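Local coordinates for peptidoglycan-recognition protein SD (Drosophila melanogaster, PDB 2RKQ) that binds bacterial peptidoglycan and activates the Toll pathway in the innate immune response of the fly, at residues E1-E9 / E121-Q129; A18-L26 / G80-A88. One frame throughout, in Å; residues are numbered along the deposited sequence.

Contact 1. Residues E1-E9 / E121-Q129; sequences EVPIVTRAE and ELLEQAVKQ
V2 and I4 supply the apolar part of this contact, laid against one side of helix 113-128. CG1 of V2 stands between its own backbone N and carbonyl carbon (chi1 60°), which turns it onto the helix, 4.2 Å from CB of L122; its CB lies 3.9 Å from CB of E121. CD1 of I4 reaches CD1 of L122 at 4.1 Å, the two side chains crossing at about a right angle. Q125 extends toward the first two residues, its CG anti to the backbone N (chi1 178°), and the terminal amide comes up against the backbone N and O of V2. Waters add polar links at the E1 end. One water accepts from N of E1 and donates to O of E121; a second donates both to O of E1 and to OE1 of E121. A third joins OE2 of E1 to NZ of K128, which is held in a salt bridge to OE1 of E124 at 2.9 Å. I4 also packs on V77 and E79 of the neighbouring strand. An N-terminal arm thus runs across a surface helix into the edge strand 4-5 of the mixed sheet, as in the alpha/beta fold of PGRP domains.

Contact 2. Residues A18-L26 / G80-A88; sequences AIDSMVTPL and GRSPSQRGA. Unlike the reference sequence in segment 18-26: V23 (reference Glu).
Two irregular loops of the PGRP fold meet here through a single beta bridge, S21 with Q85, at the end of the type I turn S82-Q85. M22 N donates to S84 O at 2.9 Å from well above the carbonyl plane, whereas R86 N meets D20 O at 2.8 Å and more nearly head-on, with a C=O...N angle of 157°. D20 and R86 then run side by side: NH1 of R86 takes OD2 of D20 in a 2.8 Å salt bridge, CB of D20 lies over one guanidinium face, and the planes of the two charged groups stand 60° apart. A water accepting from NH2 of R86 and donating to O of S21 ties the same arginine to the backbone. CD1 of I19 lies over one face of the R81 guanidinium, while R86 O sits at its edge and accepts from R81 NH1 at 2.8 Å; D64 O and I65 O receive the other nitrogens. M22 bends at chi3 (-67°), bringing CE to 3.3 Å from P83 O and 3.4 Å from Q85 O. CD1 of L26 also approaches P83 O, at 3.6 Å. The loop before strand 26-33 thus docks on the loop that follows strand 77-79 in the PGRP domain.

The centres of contacts 1 and 2 lie about 15 Å apart, and along the chain both segments of contact 2 fall between those of contact 1. They meet directly at R7, whose NH1 is 2.9 Å from G80 O, a probable though weak hydrogen bond, and 3.8 Å from R81 N. R7 is also anchored by a salt bridge to D64, whose carbonyl takes NH2 of R81, so the two arginines share one neighbour. The central sheet connects them too: strand 4-5 of contact 1 pairs in parallel with strand 77-79, which leads straight into 80-88, while 18-26 leads into strand 26-33.

Contact 1. Residues E1-E9 / E121-Q129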
# COMPACT_ATOMS: atom_id res chain seq x y z
N GLU A 1 6.70 -5.69 -15.42
CA GLU A 1 5.23 -5.53 -15.24
C GLU A 1 4.74 -6.51 -14.19
O GLU A 1 5.41 -7.49 -13.89
CB GLU A 1 4.49 -5.75 -16.57
CG GLU A 1 4.58 -4.56 -17.53
CD GLU A 1 5.95 -4.38 -18.22
OE1 GLU A 1 7.01 -4.58 -17.58
OE2 GLU A 1 5.97 -4.00 -19.41
N VAL A 2 3.58 -6.22 -13.61
CA VAL A 2 2.96 -7.10 -12.61
C VAL A 2 1.44 -7.03 -12.76
O VAL A 2 0.86 -5.94 -12.93
CB VAL A 2 3.47 -6.77 -11.17
CG1 VAL A 2 3.14 -5.33 -10.78
CG2 VAL A 2 2.94 -7.77 -10.16
N PRO A 3 0.76 -8.20 -12.76
CA PRO A 3 -0.67 -8.12 -12.86
C PRO A 3 -1.26 -7.47 -11.62
O PRO A 3 -0.66 -7.49 -10.54
CB PRO A 3 -1.14 -9.58 -13.00
CG PRO A 3 0.08 -10.41 -13.11
CD PRO A 3 1.25 -9.58 -12.65
N ILE A 4 -2.42 -6.85 -11.81
CA ILE A 4 -3.12 -6.18 -10.72
C ILE A 4 -4.47 -6.87 -10.58
O ILE A 4 -5.19 -7.05 -11.57
CB ILE A 4 -3.34 -4.68 -11.01
CG1 ILE A 4 -2.00 -3.94 -11.25
CG2 ILE A 4 -4.15 -3.99 -9.88
CD1 ILE A 4 -1.03 -4.02 -10.09
N VAL A 5 -4.80 -7.29 -9.36
CA VAL A 5 -6.16 -7.74 -9.07
C VAL A 5 -7.00 -6.49 -8.89
O VAL A 5 -6.92 -5.81 -7.86
CB VAL A 5 -6.22 -8.60 -7.81
CG1 VAL A 5 -7.66 -9.06 -7.55
CG2 VAL A 5 -5.26 -9.80 -7.92
N THR A 6 -7.79 -6.18 -9.90
CA THR A 6 -8.57 -4.95 -9.89
C THR A 6 -9.65 -5.02 -8.84
O THR A 6 -9.99 -6.09 -8.33
CB THR A 6 -9.23 -4.69 -11.23
OG1 THR A 6 -10.15 -5.75 -11.52
CG2 THR A 6 -8.18 -4.57 -12.34
N ARG A 7 -10.18 -3.85 -8.50
CA ARG A 7 -11.23 -3.76 -7.51
C ARG A 7 -12.36 -4.74 -7.81
O ARG A 7 -12.84 -5.42 -6.91
CB ARG A 7 -11.78 -2.33 -7.45
CG ARG A 7 -10.76 -1.28 -6.98
CD ARG A 7 -11.41 0.09 -6.94
NE ARG A 7 -12.37 0.20 -5.84
CZ ARG A 7 -12.09 0.73 -4.65
NH1 ARG A 7 -10.87 1.18 -4.37
NH2 ARG A 7 -13.04 0.81 -3.72
N ALA A 8 -12.79 -4.82 -9.07
CA ALA A 8 -13.88 -5.74 -9.41
C ALA A 8 -13.50 -7.19 -9.13
O ALA A 8 -14.33 -8.00 -8.68
CB ALA A 8 -14.29 -5.57 -10.87
N GLU A 9 -12.23 -7.52 -9.40
CA GLU A 9 -11.73 -8.89 -9.22
C GLU A 9 -11.65 -9.34 -7.76
O GLU A 9 -11.69 -10.53 -7.49
CB GLU A 9 -10.38 -9.06 -9.90
CG GLU A 9 -10.46 -9.10 -11.42
CD GLU A 9 -9.07 -9.05 -12.04
OE1 GLU A 9 -8.51 -10.13 -12.31
OE2 GLU A 9 -8.54 -7.94 -12.21
N GLU A 121 8.29 -4.88 -8.42
CA GLU A 121 7.76 -4.83 -9.78
C GLU A 121 6.67 -3.77 -9.87
O GLU A 121 6.56 -3.05 -10.87
CB GLU A 121 7.20 -6.21 -10.19
CG GLU A 121 8.29 -7.25 -10.38
CD GLU A 121 7.82 -8.67 -10.15
OE1 GLU A 121 6.60 -8.90 -10.15
OE2 GLU A 121 8.69 -9.56 -9.97
N LEU A 122 5.88 -3.64 -8.81
CA LEU A 122 4.84 -2.62 -8.79
C LEU A 122 5.41 -1.21 -8.82
O LEU A 122 4.88 -0.36 -9.53
CB LEU A 122 4.00 -2.82 -7.54
CG LEU A 122 2.94 -1.74 -7.28
CD1 LEU A 122 1.91 -1.78 -8.38
CD2 LEU A 122 2.31 -2.00 -5.93
N LEU A 123 6.48 -0.95 -8.07
CA LEU A 123 7.09 0.36 -8.09
C LEU A 123 7.59 0.69 -9.49
O LEU A 123 7.36 1.79 -9.99
CB LEU A 123 8.22 0.44 -7.07
CG LEU A 123 7.74 0.46 -5.62
CD1 LEU A 123 8.86 0.14 -4.66
CD2 LEU A 123 7.09 1.82 -5.31
N GLU A 124 8.25 -0.27 -10.11
CA GLU A 124 8.74 -0.08 -11.48
C GLU A 124 7.58 0.23 -12.42
O GLU A 124 7.67 1.15 -13.25
CB GLU A 124 9.49 -1.32 -11.96
CG GLU A 124 10.06 -1.14 -13.37
CD GLU A 124 10.59 -2.43 -13.95
OE1 GLU A 124 10.84 -2.46 -15.17
OE2 GLU A 124 10.73 -3.42 -13.20
N GLN A 125 6.50 -0.53 -12.28
CA GLN A 125 5.33 -0.33 -13.11
C GLN A 125 4.67 1.03 -12.87
O GLN A 125 4.26 1.70 -13.80
CB GLN A 125 4.35 -1.46 -12.83
CG GLN A 125 3.05 -1.34 -13.60
CD GLN A 125 2.32 -2.65 -13.61
OE1 GLN A 125 1.34 -2.85 -12.88
NE2 GLN A 125 2.82 -3.58 -14.40
N ALA A 126 4.58 1.42 -11.61
CA ALA A 126 3.98 2.70 -11.28
C ALA A 126 4.77 3.85 -11.91
O ALA A 126 4.18 4.83 -12.37
CB ALA A 126 3.91 2.88 -9.76
N VAL A 127 6.11 3.74 -11.93
CA VAL A 127 6.92 4.75 -12.63
C VAL A 127 6.63 4.74 -14.13
O VAL A 127 6.38 5.80 -14.72
CB VAL A 127 8.43 4.56 -12.38
CG1 VAL A 127 9.25 5.53 -13.23
CG2 VAL A 127 8.75 4.76 -10.89
N LYS A 128 6.63 3.55 -14.74
CA LYS A 128 6.39 3.47 -16.19
C LYS A 128 5.03 3.98 -16.60
O LYS A 128 4.85 4.49 -17.72
CB LYS A 128 6.60 2.05 -16.67
CG LYS A 128 8.05 1.73 -16.80
CD LYS A 128 8.29 0.26 -16.96
CE LYS A 128 9.70 0.06 -17.46
NZ LYS A 128 9.99 -1.36 -17.70
N GLN A 129 4.06 3.83 -15.70
CA GLN A 129 2.69 4.25 -15.97
C GLN A 129 2.39 5.67 -15.52
O GLN A 129 1.22 6.10 -15.56
CB GLN A 129 1.72 3.26 -15.32
CG GLN A 129 1.79 1.89 -15.96
CD GLN A 129 0.82 0.90 -15.34
OE1 GLN A 129 0.15 1.19 -14.34
NE2 GLN A 129 0.76 -0.29 -15.93
O HOH W 1 7.46 -4.07 -13.25
O HOH W 2 5.86 -9.66 -12.65
O HOH W 3 7.98 -2.28 -19.36

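Contact 2. Residues A18-L26 / G80-A88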
# COMPACT_ATOMS: atom_id res chain seq x y z
N ALA A 18 -16.51 11.25 -0.49
CA ALA A 18 -15.60 11.93 -1.40
C ALA A 18 -14.19 11.65 -0.98
O ALA A 18 -13.89 11.45 0.20
CB ALA A 18 -15.87 13.43 -1.38
N ILE A 19 -13.31 11.63 -1.98
CA ILE A 19 -11.90 11.54 -1.71
C ILE A 19 -11.24 12.68 -2.46
O ILE A 19 -11.52 12.88 -3.64
CB ILE A 19 -11.32 10.20 -2.15
CG1 ILE A 19 -11.94 9.06 -1.34
CG2 ILE A 19 -9.82 10.18 -1.91
CD1 ILE A 19 -11.69 7.69 -1.94
N ASP A 20 -10.36 13.40 -1.78
CA ASP A 20 -9.62 14.49 -2.43
C ASP A 20 -8.71 13.96 -3.54
O ASP A 20 -8.24 12.83 -3.46
CB ASP A 20 -8.81 15.27 -1.40
CG ASP A 20 -9.68 16.23 -0.60
OD1 ASP A 20 -10.56 16.89 -1.20
OD2 ASP A 20 -9.49 16.31 0.63
N SER A 21 -8.48 14.77 -4.57
CA SER A 21 -7.63 14.37 -5.68
C SER A 21 -6.14 14.62 -5.40
O SER A 21 -5.77 15.44 -4.55
CB SER A 21 -8.04 15.12 -6.94
OG SER A 21 -7.83 16.51 -6.76
N MET A 22 -5.29 13.89 -6.12
CA MET A 22 -3.85 14.15 -6.10
C MET A 22 -3.36 14.23 -7.52
O MET A 22 -3.93 13.60 -8.41
CB MET A 22 -3.08 13.02 -5.42
CG MET A 22 -3.43 12.82 -3.99
SD MET A 22 -2.16 11.81 -3.20
CE MET A 22 -2.33 10.21 -3.95
N VAL A 23 -2.29 14.99 -7.72
CA VAL A 23 -1.67 15.17 -9.02
C VAL A 23 -0.66 14.05 -9.22
O VAL A 23 0.23 13.89 -8.40
CB VAL A 23 -0.98 16.56 -9.08
CG1 VAL A 23 -0.10 16.71 -10.32
CG2 VAL A 23 -2.04 17.68 -9.00
N THR A 24 -0.82 13.27 -10.28
CA THR A 24 0.14 12.22 -10.65
C THR A 24 1.05 12.79 -11.75
O THR A 24 0.62 13.66 -12.51
CB THR A 24 -0.55 10.96 -11.19
OG1 THR A 24 -1.36 11.33 -12.30
CG2 THR A 24 -1.40 10.29 -10.12
N PRO A 25 2.29 12.28 -11.87
CA PRO A 25 2.92 11.24 -11.05
C PRO A 25 3.22 11.73 -9.65
O PRO A 25 3.55 12.90 -9.44
CB PRO A 25 4.20 10.93 -11.82
CG PRO A 25 4.51 12.18 -12.56
CD PRO A 25 3.19 12.75 -12.94
N LEU A 26 3.08 10.82 -8.68
CA LEU A 26 3.25 11.16 -7.28
C LEU A 26 4.71 11.18 -6.90
O LEU A 26 5.47 10.33 -7.36
CB LEU A 26 2.52 10.15 -6.41
CG LEU A 26 1.04 10.03 -6.71
CD1 LEU A 26 0.47 8.78 -6.07
CD2 LEU A 26 0.28 11.27 -6.25
N GLY A 80 -6.36 -0.72 -4.82
CA GLY A 80 -7.13 0.06 -3.84
C GLY A 80 -7.62 1.34 -4.48
O GLY A 80 -8.21 1.33 -5.57
N ARG A 81 -7.38 2.47 -3.81
CA ARG A 81 -7.70 3.77 -4.41
C ARG A 81 -6.91 4.04 -5.67
O ARG A 81 -5.80 3.53 -5.83
CB ARG A 81 -7.40 4.92 -3.44
CG ARG A 81 -8.20 4.85 -2.18
CD ARG A 81 -7.82 5.98 -1.22
NE ARG A 81 -8.55 5.74 0.02
CZ ARG A 81 -8.99 6.68 0.86
NH1 ARG A 81 -8.73 7.98 0.65
NH2 ARG A 81 -9.69 6.31 1.93
N SER A 82 -7.45 4.87 -6.56
CA SER A 82 -6.71 5.34 -7.71
C SER A 82 -5.53 6.19 -7.27
O SER A 82 -5.65 6.92 -6.29
CB SER A 82 -7.61 6.22 -8.57
OG SER A 82 -6.85 6.76 -9.64
N PRO A 83 -4.39 6.11 -7.98
CA PRO A 83 -3.29 7.00 -7.64
C PRO A 83 -3.63 8.49 -7.68
O PRO A 83 -2.92 9.28 -7.06
CB PRO A 83 -2.23 6.66 -8.70
CG PRO A 83 -2.53 5.26 -9.06
CD PRO A 83 -4.01 5.18 -9.07
N SER A 84 -4.69 8.88 -8.40
CA SER A 84 -5.11 10.29 -8.39
C SER A 84 -6.10 10.61 -7.28
O SER A 84 -6.71 11.68 -7.27
CB SER A 84 -5.70 10.75 -9.74
OG SER A 84 -5.18 10.06 -10.85
N GLN A 85 -6.30 9.66 -6.37
CA GLN A 85 -7.12 9.90 -5.19
C GLN A 85 -6.20 9.85 -3.98
O GLN A 85 -5.47 8.88 -3.80
CB GLN A 85 -8.22 8.82 -5.04
CG GLN A 85 -9.31 8.93 -6.09
CD GLN A 85 -10.30 7.78 -6.03
OE1 GLN A 85 -11.52 7.98 -6.17
NE2 GLN A 85 -9.80 6.56 -5.88
N ARG A 86 -6.27 10.87 -3.13
CA ARG A 86 -5.48 10.89 -1.91
C ARG A 86 -5.75 9.63 -1.09
O ARG A 86 -6.89 9.15 -1.03
CB ARG A 86 -5.83 12.14 -1.10
CG ARG A 86 -4.90 12.35 0.08
CD ARG A 86 -5.38 13.52 0.93
NE ARG A 86 -5.16 14.79 0.25
CZ ARG A 86 -5.84 15.91 0.47
NH1 ARG A 86 -6.85 15.94 1.34
NH2 ARG A 86 -5.52 17.00 -0.22
N GLY A 87 -4.70 9.07 -0.51
CA GLY A 87 -4.86 7.93 0.38
C GLY A 87 -5.29 8.36 1.77
O GLY A 87 -5.47 9.55 2.04
N ALA A 88 -5.50 7.37 2.62
CA ALA A 88 -5.85 7.61 4.02
C ALA A 88 -5.00 6.67 4.85
O ALA A 88 -5.43 5.58 5.25
CB ALA A 88 -7.34 7.36 4.27
O HOH W 4 -4.19 15.70 -2.21